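Putative diguanylate cyclase (GGDEF) with PAS/PAC domain (Rhodopseudomonas palustris, PDB 3LIF) probably makes cyclic di-GMP from two GTP molecules through its GGDEF domain, the chain here being its extracellular PDC-fold sensor domain. Local coordinates at residues A[22-27]-A[155-160]; A[147-152]-A[177-182]. All coordinates share one frame; numbering follows the deposited sequence.

Contact 1: residues A[22-27]-A[155-160]; sequences HSLAEH and STFYKT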
loop_
_atom_site.group_PDB
_atom_site.type_symbol
_atom_site.label_atom_id
_atom_site.label_comp_id
_atom_site.label_asym_id
_atom_site.label_seq_id
_atom_site.Cartn_x
_atom_site.Cartn_y
_atom_site.Cartn_z
ATOM N N HIS A 22 4.690 -10.871 11.415
ATOM C CA HIS A 22 4.361 -11.869 10.425
ATOM C C HIS A 22 2.887 -11.808 9.998
ATOM O O HIS A 22 2.555 -11.854 8.819
ATOM C CB HIS A 22 4.703 -13.223 10.965
ATOM C CG HIS A 22 4.615 -14.307 9.947
ATOM N ND1 HIS A 22 5.735 -14.842 9.331
ATOM C CD2 HIS A 22 3.543 -14.980 9.451
ATOM C CE1 HIS A 22 5.351 -15.783 8.485
ATOM N NE2 HIS A 22 4.029 -15.879 8.531
ATOM N N SER A 23 1.978 -11.669 10.938
ATOM C CA SER A 23 0.591 -11.519 10.536
ATOM C C SER A 23 0.332 -10.267 9.702
ATOM O O SER A 23 -0.372 -10.316 8.715
ATOM C CB SER A 23 -0.286 -11.444 11.766
ATOM O OG SER A 23 -0.339 -12.702 12.340
ATOM N N LEU A 24 0.859 -9.126 10.148
ATOM C CA LEU A 24 0.706 -7.880 9.422
ATOM C C LEU A 24 1.277 -8.020 7.985
ATOM O O LEU A 24 0.673 -7.559 7.058
ATOM C CB LEU A 24 1.333 -6.722 10.213
ATOM C CG LEU A 24 0.728 -6.435 11.602
ATOM C CD1 LEU A 24 1.499 -5.389 12.413
ATOM C CD2 LEU A 24 -0.699 -5.989 11.538
ATOM N N ALA A 25 2.411 -8.683 7.812
ATOM C CA ALA A 25 3.026 -8.803 6.496
ATOM C C ALA A 25 2.112 -9.610 5.558
ATOM O O ALA A 25 1.915 -9.277 4.385
ATOM C CB ALA A 25 4.362 -9.459 6.611
ATOM N N GLU A 26 1.528 -10.668 6.090
ATOM C CA GLU A 26 0.615 -11.467 5.291
ATOM C C GLU A 26 -0.645 -10.762 4.950
ATOM O O GLU A 26 -1.175 -10.881 3.855
ATOM C CB GLU A 26 0.253 -12.752 5.998
ATOM C CG GLU A 26 1.403 -13.684 5.980
ATOM C CD GLU A 26 0.927 -15.064 6.253
ATOM O OE1 GLU A 26 1.122 -15.939 5.362
ATOM O OE2 GLU A 26 0.309 -15.266 7.348
ATOM N N HIS A 27 -1.177 -10.069 5.911
ATOM C CA HIS A 27 -2.324 -9.281 5.588
ATOM C C HIS A 27 -2.019 -8.368 4.369
ATOM O O HIS A 27 -2.899 -8.162 3.501
ATOM C CB HIS A 27 -2.650 -8.448 6.770
ATOM C CG HIS A 27 -3.795 -7.556 6.547
ATOM N ND1 HIS A 27 -3.642 -6.237 6.183
ATOM C CD2 HIS A 27 -5.120 -7.761 6.696
ATOM C CE1 HIS A 27 -4.828 -5.666 6.112
ATOM N NE2 HIS A 27 -5.743 -6.566 6.421
ATOM N N SER A 155 -5.644 1.099 8.170
ATOM C CA SER A 155 -5.601 1.651 9.496
ATOM C C SER A 155 -6.686 1.020 10.367
ATOM O O SER A 155 -6.543 0.872 11.561
ATOM C CB SER A 155 -5.724 3.178 9.460
ATOM O OG SER A 155 -6.758 3.580 8.605
ATOM N N THR A 156 -7.785 0.617 9.765
ATOM C CA THR A 156 -8.897 0.077 10.516
ATOM C C THR A 156 -8.551 -1.301 11.022
ATOM O O THR A 156 -8.859 -1.653 12.125
ATOM C CB THR A 156 -10.080 0.046 9.569
ATOM O OG1 THR A 156 -10.598 1.375 9.540
ATOM C CG2 THR A 156 -11.171 -0.998 9.934
ATOM N N PHE A 157 -7.916 -2.085 10.189
ATOM C CA PHE A 157 -7.399 -3.335 10.622
ATOM C C PHE A 157 -6.367 -3.065 11.723
ATOM O O PHE A 157 -6.302 -3.821 12.707
ATOM C CB PHE A 157 -6.696 -3.995 9.440
ATOM C CG PHE A 157 -6.084 -5.319 9.758
ATOM C CD1 PHE A 157 -6.830 -6.317 10.375
ATOM C CD2 PHE A 157 -4.773 -5.593 9.427
ATOM C CE1 PHE A 157 -6.255 -7.565 10.661
ATOM C CE2 PHE A 157 -4.191 -6.822 9.714
ATOM C CZ PHE A 157 -4.936 -7.810 10.328
ATOM N N TYR A 158 -5.567 -1.993 11.577
ATOM C CA TYR A 158 -4.404 -1.877 12.446
ATOM C C TYR A 158 -4.865 -1.525 13.831
ATOM O O TYR A 158 -4.272 -1.958 14.825
ATOM C CB TYR A 158 -3.312 -0.905 11.968
ATOM C CG TYR A 158 -2.575 -1.354 10.739
ATOM C CD1 TYR A 158 -2.512 -2.707 10.391
ATOM C CD2 TYR A 158 -1.968 -0.431 9.903
ATOM C CE1 TYR A 158 -1.858 -3.129 9.236
ATOM C CE2 TYR A 158 -1.304 -0.822 8.749
ATOM C CZ TYR A 158 -1.252 -2.168 8.416
ATOM O OH TYR A 158 -0.582 -2.549 7.275
ATOM N N LYS A 159 -5.959 -0.784 13.912
ATOM C CA LYS A 159 -6.451 -0.452 15.228
ATOM C C LYS A 159 -7.094 -1.621 16.005
ATOM O O LYS A 159 -7.341 -1.491 17.191
ATOM C CB LYS A 159 -7.340 0.777 15.196
ATOM C CG LYS A 159 -8.725 0.528 14.778
ATOM C CD LYS A 159 -9.460 1.869 14.788
ATOM C CE LYS A 159 -9.848 2.258 16.223
ATOM N NZ LYS A 159 -10.558 3.544 16.137
ATOM N N THR A 160 -7.311 -2.767 15.371
ATOM C CA THR A 160 -7.827 -3.881 16.122
ATOM C C THR A 160 -6.784 -4.517 17.065
ATOM O O THR A 160 -7.002 -5.619 17.559
ATOM C CB THR A 160 -8.327 -5.037 15.214
ATOM O OG1 THR A 160 -7.205 -5.694 14.621
ATOM C CG2 THR A 160 -9.283 -4.561 14.154
HETATM O O HOH W 1 -1.161 -5.278 6.643
#
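Leu24 on helix 5-47 and Tyr158 on helix 151-158 have CA atoms 8.4 Å apart, and one turn farther on His27 stands 9.3 Å from Phe157, CA to CA, a spacing that side chains must fill. His27 and Phe157 reach into the gap from the two helices. Each has CG anti to its own backbone N (chi1 178° and 179°), which brings both rings together as an offset stack with centroids 3.8 Å apart. The planes are tilted by only 14°; CD2 of Phe157 lies over the centre of the imidazole, while His27 CD2 lies toward the rim of the phenyl ring. Histidine suits this place because it can stack and still offer a ring nitrogen to a water: one water joins His27 ND1 (2.7 Å), Tyr158 OH (2.9 Å) and, as donor, Leu24 O (3.0 Å). The water lies in the plane of the tyrosine ring. Leu24 adds a purely apolar branch, CD2, 3.8 Å from Tyr158 CE1. Beyond the pair, Phe161 meets Phe157 edge-to-face. Helix 5-47 and helix 151-158 thus pack together over one sheet: Leu24 also rests on Ile169 and Val236, Tyr158 on Ile169, Leu171 and Ile180.

Contact 2: residues A[147-152]-A[177-182]; sequences ATIESE and RLLIQW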
loop_
_atom_site.group_PDB
_atom_site.type_symbol
_atom_site.label_atom_id
_atom_site.label_comp_id
_atom_site.label_asym_id
_atom_site.label_seq_id
_atom_site.Cartn_x
_atom_site.Cartn_y
_atom_site.Cartn_z
ATOM N N ALA A 147 -5.848 1.738 -9.726
ATOM C CA ALA A 147 -6.850 1.869 -8.682
ATOM C C ALA A 147 -6.196 2.437 -7.442
ATOM O O ALA A 147 -4.977 2.227 -7.196
ATOM C CB ALA A 147 -7.505 0.556 -8.395
ATOM N N THR A 148 -6.980 3.194 -6.691
ATOM C CA THR A 148 -6.449 3.863 -5.525
ATOM C C THR A 148 -6.501 2.966 -4.298
ATOM O O THR A 148 -7.550 2.387 -3.969
ATOM C CB THR A 148 -7.297 5.074 -5.176
ATOM O OG1 THR A 148 -7.303 5.943 -6.296
ATOM C CG2 THR A 148 -6.696 5.773 -4.005
ATOM N N ILE A 149 -5.379 2.853 -3.606
ATOM C CA ILE A 149 -5.380 2.000 -2.435
ATOM C C ILE A 149 -6.188 2.685 -1.369
ATOM O O ILE A 149 -5.917 3.833 -1.098
ATOM C CB ILE A 149 -3.967 1.762 -1.963
ATOM C CG1 ILE A 149 -3.337 0.736 -2.892
ATOM C CG2 ILE A 149 -3.955 1.261 -0.501
ATOM C CD1 ILE A 149 -1.822 0.819 -2.882
ATOM N N GLU A 150 -7.174 2.014 -0.771
ATOM C CA GLU A 150 -7.944 2.648 0.326
ATOM C C GLU A 150 -7.139 2.583 1.648
ATOM O O GLU A 150 -7.062 1.524 2.327
ATOM C CB GLU A 150 -9.285 1.956 0.537
ATOM C CG GLU A 150 -10.070 2.541 1.686
ATOM C CD GLU A 150 -10.934 3.710 1.213
ATOM O OE1 GLU A 150 -11.881 3.499 0.404
ATOM O OE2 GLU A 150 -10.695 4.852 1.656
ATOM N N SER A 151 -6.513 3.668 2.042
ATOM C CA SER A 151 -5.639 3.504 3.184
ATOM C C SER A 151 -6.402 3.188 4.498
ATOM O O SER A 151 -5.884 2.461 5.358
ATOM C CB SER A 151 -4.668 4.668 3.314
ATOM O OG SER A 151 -5.400 5.865 3.528
ATOM N N GLU A 152 -7.632 3.678 4.615
ATOM C CA GLU A 152 -8.517 3.380 5.751
ATOM C C GLU A 152 -8.710 1.851 5.943
ATOM O O GLU A 152 -8.847 1.328 7.059
ATOM C CB GLU A 152 -9.850 4.094 5.564
ATOM C CG GLU A 152 -10.871 3.935 6.677
ATOM C CD GLU A 152 -11.995 4.984 6.554
ATOM O OE1 GLU A 152 -11.703 6.151 6.166
ATOM O OE2 GLU A 152 -13.178 4.647 6.821
ATOM N N ARG A 177 9.072 5.177 1.651
ATOM C CA ARG A 177 7.897 5.986 1.584
ATOM C C ARG A 177 6.909 5.353 2.534
ATOM O O ARG A 177 6.766 4.097 2.560
ATOM C CB ARG A 177 7.347 5.959 0.194
ATOM C CG ARG A 177 7.991 6.965 -0.742
ATOM C CD ARG A 177 7.462 6.736 -2.128
ATOM N NE ARG A 177 7.978 5.491 -2.678
ATOM C CZ ARG A 177 7.492 4.911 -3.770
ATOM N NH1 ARG A 177 6.437 5.422 -4.433
ATOM N NH2 ARG A 177 8.077 3.816 -4.214
ATOM N N LEU A 178 6.243 6.204 3.323
ATOM C CA LEU A 178 5.227 5.770 4.260
ATOM C C LEU A 178 3.840 5.722 3.594
ATOM O O LEU A 178 3.360 6.730 3.124
ATOM C CB LEU A 178 5.217 6.715 5.481
ATOM C CG LEU A 178 3.998 6.544 6.438
ATOM C CD1 LEU A 178 4.031 5.245 7.197
ATOM C CD2 LEU A 178 3.854 7.663 7.405
ATOM N N LEU A 179 3.189 4.571 3.541
ATOM C CA LEU A 179 1.804 4.490 2.995
ATOM C C LEU A 179 0.745 4.721 4.064
ATOM O O LEU A 179 -0.272 5.405 3.879
ATOM C CB LEU A 179 1.516 3.116 2.405
ATOM C CG LEU A 179 2.016 2.902 0.988
ATOM C CD1 LEU A 179 3.507 2.559 1.062
ATOM C CD2 LEU A 179 1.176 1.803 0.268
ATOM N N ILE A 180 0.934 4.084 5.194
ATOM C CA ILE A 180 0.026 4.404 6.249
ATOM C C ILE A 180 0.647 4.141 7.583
ATOM O O ILE A 180 1.535 3.280 7.735
ATOM C CB ILE A 180 -1.312 3.690 6.132
ATOM C CG1 ILE A 180 -2.211 4.186 7.289
ATOM C CG2 ILE A 180 -1.154 2.214 6.083
ATOM C CD1 ILE A 180 -2.457 5.885 7.273
ATOM N N GLN A 181 0.216 4.932 8.544
ATOM C CA GLN A 181 0.678 4.729 9.884
ATOM C C GLN A 181 -0.449 4.861 10.933
ATOM O O GLN A 181 -1.297 5.755 10.888
ATOM C CB GLN A 181 1.954 5.563 10.099
ATOM C CG GLN A 181 1.972 6.484 11.285
ATOM C CD GLN A 181 1.953 5.744 12.588
ATOM O OE1 GLN A 181 2.438 4.624 12.693
ATOM N NE2 GLN A 181 1.357 6.348 13.569
ATOM N N TRP A 182 -0.512 3.874 11.809
ATOM C CA TRP A 182 -1.459 3.915 12.892
ATOM C C TRP A 182 -0.715 4.157 14.249
ATOM O O TRP A 182 0.300 3.491 14.537
ATOM C CB TRP A 182 -2.331 2.642 12.874
ATOM C CG TRP A 182 -3.171 2.532 14.105
ATOM C CD1 TRP A 182 -2.930 1.740 15.207
ATOM C CD2 TRP A 182 -4.345 3.286 14.409
ATOM N NE1 TRP A 182 -3.901 1.938 16.155
ATOM C CE2 TRP A 182 -4.781 2.883 15.696
ATOM C CE3 TRP A 182 -5.085 4.256 13.717
ATOM C CZ2 TRP A 182 -5.928 3.423 16.309
ATOM C CZ3 TRP A 182 -6.242 4.819 14.344
ATOM C CH2 TRP A 182 -6.643 4.389 15.619
#
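No aromatic ring, side-chain amide or carboxylate takes part where Ile149 and Ser151 meet Leu179 and Ile180; the nearest approach to a polar atom is Ser151 CB to Leu179 O, 4.5 Å. That oxygen is not left without a donor, since Thr187 OG1 hydrogen-bonds to it. Otherwise the meeting is aliphatic and rather loose. Ile149 has CG1 beside its backbone N, and an extended second torsion (157°) carries CD1 out to Leu179 CD2, at 4.5 Å. Ser151 touches through its methylene, CB lying 4.5 Å from Ile180 CB; a small side chain suits a place where the backbones come as near as 6.5 Å between the CA atoms of Ser151 and Ile180. Successive residues of a regular strand point to alternate sides, yet Leu179 and Ile180 both turn toward 147-152. A classic beta bulge, in which both face Leu171 on the neighbouring strand, accounts for this and lets two apolar side chains meet the same partner segment. The contact is largely buried, with Ser151 partly exposed. It lies where strand 141-149 of one five-stranded sheet passes into helix 151-158, against strand 178-182, the outermost strand of the other sheet within this chain. Phe154 from that helix packs on both Ile149 and Ile180, and Phe128 of strand 126-135 reaches Leu179.

Overall arrangement
The centres of contacts 1 and 2 lie about 12 Å apart, and helix 151-158 serves both. Along the chain the segments alternate: 22-27, 147-152, 155-160, then 177-182. Contact 1 places the helix against the long helix 5-47, whereas contact 2 sets its start, with the end of strand 141-149, beside strand 178-182. They touch in several places, among them Tyr158 CB and Trp182 CB, 3.8 Å apart, and Tyr158 against Ile180. Two antiparallel sheets with the same 2-1-5-4-3 strand order match the paired PAS-like subdomains of a PDC sensor; contact 2 belongs to the passage between them, and contact 1 ties the second to the N-terminal helix.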